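Local coordinates for intracellular sulfur oxidation protein DsrF (Allochromatium vinosum, PDB 2HY5) that is of uncertain function but could take part in the oxidation of intracellular sulfur, assembled with its partner proteins DsrE and DsrH, at residues B[116-119]-B[120-124]; B[18-21]-B[22-26]; B[29-32]-B[33-37]. All blocks are in the same frame, centred on the assembly; numbering follows the deposited sequence.

Contact 1 (B[116-119]-B[120-124]); sequences EVID and SARVS
Asp119, the N-cap of helix 120-129, turns its carboxylate back over the first turn: OD2 lies 3.0 Å from Ala121 N and 3.4 Å from Arg122 N, both weak capping bonds. What brings it there is the first torsion, which sets CG between the backbone N and the carbonyl carbon (chi1 67°). The backbone bond from Val123 N to Asp119 O, at 3.1 Å, opens the helix proper. Apolar contact comes from Ile118, the last residue of strand 115-118. Its CD1 reaches Val123 CG2 at 3.6 Å and Arg122 CG at 3.7 Å, the two hydrocarbon chains of Ile118 and Val123 running at about a right angle. Glu116 and Arg122 are linked by water. The Arg122 chain bends at chi2 (60°), and its guanidinium leaves Asp119 for the side where Glu116 stands. One water donates to Glu116 OE1 at 2.8 Å and accepts a weak bond from Arg122 NE; a second accepts from Arg122 NH2 at 3.0 Å and donates weakly to the same OE1. Glu116 and Arg122 are thus paired through solvent rather than directly, while the negative Asp119 probably interacts favourably with the positive end of the helix dipole.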
loop_
_atom_site.group_PDB
_atom_site.type_symbol
_atom_site.label_atom_id
_atom_site.label_comp_id
_atom_site.label_asym_id
_atom_site.label_seq_id
_atom_site.Cartn_x
_atom_site.Cartn_y
_atom_site.Cartn_z
ATOM N N GLU B 116 11.114 -17.685 -19.931
ATOM C CA GLU B 116 10.648 -17.394 -21.278
ATOM C C GLU B 116 9.914 -16.068 -21.406
ATOM O O GLU B 116 8.967 -15.797 -20.672
ATOM C CB GLU B 116 9.739 -18.521 -21.764
ATOM C CG GLU B 116 9.112 -18.251 -23.116
ATOM C CD GLU B 116 8.319 -19.432 -23.640
ATOM O OE1 GLU B 116 7.336 -19.838 -22.985
ATOM O OE2 GLU B 116 8.686 -19.958 -24.710
ATOM N N VAL B 117 10.358 -15.248 -22.353
ATOM C CA VAL B 117 9.727 -13.963 -22.616
ATOM C C VAL B 117 8.588 -14.206 -23.605
ATOM O O VAL B 117 8.794 -14.799 -24.670
ATOM C CB VAL B 117 10.747 -12.968 -23.209
ATOM C CG1 VAL B 117 10.057 -11.667 -23.581
ATOM C CG2 VAL B 117 11.854 -12.715 -22.202
ATOM N N ILE B 118 7.389 -13.755 -23.245
ATOM C CA ILE B 118 6.215 -13.950 -24.088
ATOM C C ILE B 118 5.426 -12.685 -24.388
ATOM O O ILE B 118 5.508 -11.695 -23.660
ATOM C CB ILE B 118 5.247 -14.966 -23.456
ATOM C CG1 ILE B 118 4.843 -14.499 -22.051
ATOM C CG2 ILE B 118 5.902 -16.337 -23.425
ATOM C CD1 ILE B 118 3.724 -15.337 -21.417
ATOM N N ASP B 119 4.639 -12.741 -25.458
ATOM C CA ASP B 119 3.819 -11.613 -25.879
ATOM C C ASP B 119 2.508 -11.537 -25.094
ATOM O O ASP B 119 2.143 -12.469 -24.377
ATOM C CB ASP B 119 3.503 -11.719 -27.373
ATOM C CG ASP B 119 2.601 -12.898 -27.696
ATOM O OD1 ASP B 119 3.086 -14.050 -27.705
ATOM O OD2 ASP B 119 1.399 -12.668 -27.933
ATOM N N SER B 120 1.798 -10.427 -25.262
ATOM C CA SER B 120 0.544 -10.183 -24.558
ATOM C C SER B 120 -0.552 -11.223 -24.792
ATOM O O SER B 120 -1.291 -11.565 -23.867
ATOM C CB SER B 120 0.015 -8.790 -24.909
ATOM O OG SER B 120 -0.204 -8.659 -26.302
ATOM N N ALA B 121 -0.665 -11.724 -26.018
ATOM C CA ALA B 121 -1.685 -12.723 -26.336
ATOM C C ALA B 121 -1.421 -14.022 -25.584
ATOM O O ALA B 121 -2.346 -14.667 -25.096
ATOM C CB ALA B 121 -1.715 -12.982 -27.840
ATOM N N ARG B 122 -0.151 -14.403 -25.488
ATOM C CA ARG B 122 0.226 -15.624 -24.784
ATOM C C ARG B 122 -0.066 -15.469 -23.294
ATOM O O ARG B 122 -0.495 -16.416 -22.631
ATOM C CB ARG B 122 1.713 -15.912 -25.008
ATOM C CG ARG B 122 2.253 -17.130 -24.276
ATOM C CD ARG B 122 1.543 -18.419 -24.679
ATOM N NE ARG B 122 2.149 -19.578 -24.023
ATOM C CZ ARG B 122 1.586 -20.779 -23.941
ATOM N NH1 ARG B 122 0.391 -20.996 -24.475
ATOM N NH2 ARG B 122 2.214 -21.765 -23.314
ATOM N N VAL B 123 0.172 -14.272 -22.767
ATOM C CA VAL B 123 -0.093 -14.000 -21.357
ATOM C C VAL B 123 -1.579 -14.214 -21.083
ATOM O O VAL B 123 -1.959 -14.905 -20.136
ATOM C CB VAL B 123 0.276 -12.539 -20.989
ATOM C CG1 VAL B 123 -0.195 -12.211 -19.571
ATOM C CG2 VAL B 123 1.774 -12.344 -21.089
ATOM N N SER B 124 -2.418 -13.627 -21.931
ATOM C CA SER B 124 -3.861 -13.751 -21.774
ATOM C C SER B 124 -4.267 -15.216 -21.840
ATOM O O SER B 124 -5.158 -15.654 -21.115
ATOM C CB SER B 124 -4.590 -12.967 -22.872
ATOM O OG SER B 124 -4.360 -11.573 -22.748
HETATM O O HOH W 1 5.129 -19.663 -24.762
HETATM O O HOH W 2 5.158 -22.310 -23.276
#

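Contact 2 (B[18-21]-B[22-26]); sequences GTIY and AWEAL
Ile20 O receives Glu24 N at 3.0 Å in an almost straight bond (N-H...O 176°), the first-turn i to i+4 bond where the loop after strand 7-12 winds into helix 21-32. Beside this bond the Ile20 and Glu24 side chains touch. Ile20 CD1 presses on Glu24 CD at 3.3 Å, and CG2 comes within 3.3 Å of OE1; with CG1 anti to the backbone N (chi1 -162°), the isoleucine chain crosses the Glu24 chain at a slant. The Glu24 carboxylate finds its polar partners in a neighbouring DsrE chain, a salt bridge to Arg85 and a hydrogen bond to His41, both through OE1. An alanine in place of Glu24 would probably leave that arginine and histidine without their acceptor and Ile20 CD1 without its neighbour. Trp23 turns its ring edge to Ile20, Trp23 CD1 lying 4.4 Å from Ile20 CG1. Two waters fill in at the start of the helix: one accepts from Thr19 OG1 and, at 2.9 Å, from Ala22 N and donates to Thr19 O, the other donates to Thr19 O and accepts weakly from Trp23 N. Trp23 meets Phe65 of its own chain, Ala25 touches the C-terminal Phe136 beyond strand 132-135, and DsrE chains cover Tyr21 and Ile20.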
loop_
_atom_site.group_PDB
_atom_site.type_symbol
_atom_site.label_atom_id
_atom_site.label_comp_id
_atom_site.label_asym_id
_atom_site.label_seq_id
_atom_site.Cartn_x
_atom_site.Cartn_y
_atom_site.Cartn_z
ATOM N N GLY B 18 10.777 -2.659 -2.227
ATOM C CA GLY B 18 9.925 -1.549 -1.814
ATOM C C GLY B 18 8.800 -2.062 -0.932
ATOM O O GLY B 18 8.313 -1.364 -0.032
ATOM N N THR B 19 8.378 -3.290 -1.213
ATOM C CA THR B 19 7.337 -3.965 -0.447
ATOM C C THR B 19 7.786 -5.413 -0.282
ATOM O O THR B 19 8.711 -5.868 -0.951
ATOM C CB THR B 19 5.968 -3.956 -1.162
ATOM O OG1 THR B 19 6.105 -4.501 -2.482
ATOM C CG2 THR B 19 5.407 -2.541 -1.241
ATOM N N ILE B 20 7.120 -6.143 0.598
ATOM C CA ILE B 20 7.501 -7.518 0.845
ATOM C C ILE B 20 6.829 -8.510 -0.101
ATOM O O ILE B 20 7.184 -9.685 -0.116
ATOM C CB ILE B 20 7.171 -7.909 2.310
ATOM C CG1 ILE B 20 7.944 -9.167 2.708
ATOM C CG2 ILE B 20 5.673 -8.127 2.464
ATOM C CD1 ILE B 20 7.827 -9.519 4.174
ATOM N N TYR B 21 5.878 -8.039 -0.902
ATOM C CA TYR B 21 5.151 -8.927 -1.808
ATOM C C TYR B 21 6.004 -9.861 -2.668
ATOM O O TYR B 21 5.654 -11.026 -2.842
ATOM C CB TYR B 21 4.205 -8.115 -2.699
ATOM C CG TYR B 21 3.220 -7.281 -1.902
ATOM C CD1 TYR B 21 3.338 -5.894 -1.845
ATOM C CD2 TYR B 21 2.201 -7.885 -1.167
ATOM C CE1 TYR B 21 2.468 -5.124 -1.077
ATOM C CE2 TYR B 21 1.322 -7.121 -0.390
ATOM C CZ TYR B 21 1.463 -5.742 -0.351
ATOM O OH TYR B 21 0.613 -4.974 0.418
ATOM N N ALA B 22 7.116 -9.368 -3.199
ATOM C CA ALA B 22 7.974 -10.204 -4.035
ATOM C C ALA B 22 8.537 -11.387 -3.253
ATOM O O ALA B 22 8.477 -12.535 -3.700
ATOM C CB ALA B 22 9.121 -9.372 -4.616
ATOM N N TRP B 23 9.087 -11.104 -2.079
ATOM C CA TRP B 23 9.678 -12.149 -1.253
ATOM C C TRP B 23 8.655 -13.128 -0.684
ATOM O O TRP B 23 8.837 -14.342 -0.773
ATOM C CB TRP B 23 10.482 -11.526 -0.106
ATOM C CG TRP B 23 10.953 -12.532 0.900
ATOM C CD1 TRP B 23 10.731 -12.507 2.247
ATOM C CD2 TRP B 23 11.689 -13.732 0.638
ATOM N NE1 TRP B 23 11.280 -13.618 2.841
ATOM C CE2 TRP B 23 11.878 -14.390 1.874
ATOM C CE3 TRP B 23 12.212 -14.321 -0.523
ATOM C CZ2 TRP B 23 12.560 -15.603 1.987
ATOM C CZ3 TRP B 23 12.892 -15.531 -0.412
ATOM C CH2 TRP B 23 13.059 -16.156 0.834
ATOM N N GLU B 24 7.575 -12.619 -0.104
ATOM C CA GLU B 24 6.591 -13.528 0.463
ATOM C C GLU B 24 5.821 -14.287 -0.612
ATOM O O GLU B 24 5.311 -15.374 -0.357
ATOM C CB GLU B 24 5.664 -12.786 1.440
ATOM C CG GLU B 24 6.409 -12.370 2.714
ATOM C CD GLU B 24 5.514 -11.834 3.816
ATOM O OE1 GLU B 24 4.590 -11.048 3.517
ATOM O OE2 GLU B 24 5.748 -12.192 4.992
ATOM N N ALA B 25 5.763 -13.734 -1.821
ATOM C CA ALA B 25 5.093 -14.422 -2.922
ATOM C C ALA B 25 5.977 -15.612 -3.300
ATOM O O ALA B 25 5.489 -16.719 -3.524
ATOM C CB ALA B 25 4.934 -13.495 -4.117
ATOM N N LEU B 26 7.285 -15.370 -3.371
ATOM C CA LEU B 26 8.245 -16.415 -3.714
ATOM C C LEU B 26 8.143 -17.559 -2.705
ATOM O O LEU B 26 8.288 -18.730 -3.058
ATOM C CB LEU B 26 9.664 -15.833 -3.730
ATOM C CG LEU B 26 10.817 -16.733 -4.181
ATOM C CD1 LEU B 26 10.507 -17.343 -5.539
ATOM C CD2 LEU B 26 12.100 -15.906 -4.246
HETATM O O HOH W 3 7.553 -6.545 -3.666
HETATM O O HOH W 4 10.210 -7.978 -1.678
#

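Contact 3 (B[29-32]-B[33-37]); sequences VLIG and AAFDQ
The run-out of helix 21-32 into the turn before strand 38-43, a helix-to-strand connection of the parallel alpha/beta fold, is where Gly32 and Phe35 meet. Phe35 N donates to Gly32 O at 3.1 Å, an i to i+3 bond of the kind found in tight turns. Upstream the pattern is already changing: Ala33 N shares itself between Val29 O at 3.2 Å and Leu30 O at 3.3 Å, both weak, and Ala34 N makes only a long, weak bond to Ile31 O. The chain is therefore passing from i+4 to i+3 bonding. The Phe35 ring lies with its edge towards the preceding carbonyls. CD1 and CE1 each stand 3.6 Å from Ile31 O, which sits in the ring plane, so the oxygen faces the ring's C-H rim rather than its pi face. CG is placed anti to the carbonyl carbon (chi1 -66°), and this swings the ring back beside Ile31, where CE1 also passes Ile31 CG2 at 4.3 Å. Gly113 of a neighbouring DsrE chain packs on both Ile31 and Phe35. Asp36 takes a left-handed backbone conformation and redirects the chain towards the strand. There Gln37 folds back on the turn, its NE2 giving a hydrogen bond to Phe35 O at 2.8 Å, while a water bridges Gly32 O and Gln37 N.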
loop_
_atom_site.group_PDB
_atom_site.type_symbol
_atom_site.label_atom_id
_atom_site.label_comp_id
_atom_site.label_asym_id
_atom_site.label_seq_id
_atom_site.Cartn_x
_atom_site.Cartn_y
_atom_site.Cartn_z
ATOM N N VAL B 29 5.448 -20.029 -3.706
ATOM C CA VAL B 29 5.824 -20.894 -4.816
ATOM C C VAL B 29 6.633 -22.083 -4.313
ATOM O O VAL B 29 6.400 -23.214 -4.732
ATOM C CB VAL B 29 6.655 -20.130 -5.873
ATOM C CG1 VAL B 29 7.114 -21.084 -6.969
ATOM C CG2 VAL B 29 5.828 -19.006 -6.461
ATOM N N LEU B 30 7.575 -21.828 -3.406
ATOM C CA LEU B 30 8.416 -22.894 -2.865
ATOM C C LEU B 30 7.569 -23.895 -2.085
ATOM O O LEU B 30 7.751 -25.106 -2.206
ATOM C CB LEU B 30 9.499 -22.308 -1.953
ATOM C CG LEU B 30 10.436 -21.271 -2.584
ATOM C CD1 LEU B 30 11.480 -20.834 -1.558
ATOM C CD2 LEU B 30 11.108 -21.856 -3.811
ATOM N N ILE B 31 6.639 -23.381 -1.288
ATOM C CA ILE B 31 5.753 -24.228 -0.497
ATOM C C ILE B 31 4.830 -25.054 -1.393
ATOM O O ILE B 31 4.616 -26.244 -1.161
ATOM C CB ILE B 31 4.885 -23.371 0.460
ATOM C CG1 ILE B 31 5.760 -22.775 1.563
ATOM C CG2 ILE B 31 3.753 -24.208 1.047
ATOM C CD1 ILE B 31 6.348 -23.802 2.513
ATOM N N GLY B 32 4.292 -24.416 -2.426
ATOM C CA GLY B 32 3.386 -25.102 -3.331
ATOM C C GLY B 32 4.016 -26.232 -4.123
ATOM O O GLY B 32 3.311 -27.093 -4.652
ATOM N N ALA B 33 5.342 -26.237 -4.205
ATOM C CA ALA B 33 6.053 -27.267 -4.952
ATOM C C ALA B 33 5.713 -28.683 -4.498
ATOM O O ALA B 33 5.527 -29.579 -5.326
ATOM C CB ALA B 33 7.558 -27.038 -4.848
ATOM N N ALA B 34 5.622 -28.878 -3.187
ATOM C CA ALA B 34 5.335 -30.192 -2.616
ATOM C C ALA B 34 3.948 -30.751 -2.926
ATOM O O ALA B 34 3.675 -31.917 -2.643
ATOM C CB ALA B 34 5.545 -30.152 -1.107
ATOM N N PHE B 35 3.074 -29.933 -3.500
ATOM C CA PHE B 35 1.728 -30.389 -3.816
ATOM C C PHE B 35 1.605 -30.949 -5.226
ATOM O O PHE B 35 0.537 -31.413 -5.622
ATOM C CB PHE B 35 0.721 -29.252 -3.610
ATOM C CG PHE B 35 0.578 -28.822 -2.179
ATOM C CD1 PHE B 35 1.547 -28.026 -1.574
ATOM C CD2 PHE B 35 -0.518 -29.234 -1.423
ATOM C CE1 PHE B 35 1.429 -27.642 -0.238
ATOM C CE2 PHE B 35 -0.646 -28.857 -0.087
ATOM C CZ PHE B 35 0.332 -28.059 0.507
ATOM N N ASP B 36 2.707 -30.915 -5.968
ATOM C CA ASP B 36 2.763 -31.416 -7.340
ATOM C C ASP B 36 1.582 -31.033 -8.238
ATOM O O ASP B 36 0.951 -31.895 -8.854
ATOM C CB ASP B 36 2.939 -32.943 -7.347
ATOM C CG ASP B 36 1.855 -33.667 -6.568
ATOM O OD1 ASP B 36 1.880 -33.620 -5.319
ATOM O OD2 ASP B 36 0.972 -34.283 -7.202
ATOM N N GLN B 37 1.280 -29.741 -8.310
ATOM C CA GLN B 37 0.199 -29.263 -9.170
ATOM C C GLN B 37 0.885 -28.716 -10.416
ATOM O O GLN B 37 2.111 -28.692 -10.478
ATOM C CB GLN B 37 -0.590 -28.144 -8.480
ATOM C CG GLN B 37 -1.266 -28.563 -7.182
ATOM C CD GLN B 37 -2.247 -29.700 -7.382
ATOM O OE1 GLN B 37 -3.236 -29.564 -8.103
ATOM N NE2 GLN B 37 -1.978 -30.832 -6.743
HETATM O O HOH W 5 2.340 -27.569 -6.963
#

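How the contacts relate
Contacts 2 and 3 sit at the two ends of helix 21-32: contact 2 starts it, contact 3 lets it go into strand 38-43, and their centres are about 17 Å apart. Contact 1 begins a different helix, 120-129, right after 115-118, an edge strand of the sheet within this chain. Its centre is about 23 Å from each of the others, with nearest atoms about 14 Å apart, and contacts 1 and 2 fall on opposite sides of the chain's centre. The partners divide likewise. Helix 21-32 meets DsrE at both ends, whereas contact 1 faces DsrH through Ser120, Val123 and Ser124. Together the three mark helix ends around one parallel sheet, on surfaces used by different subunits.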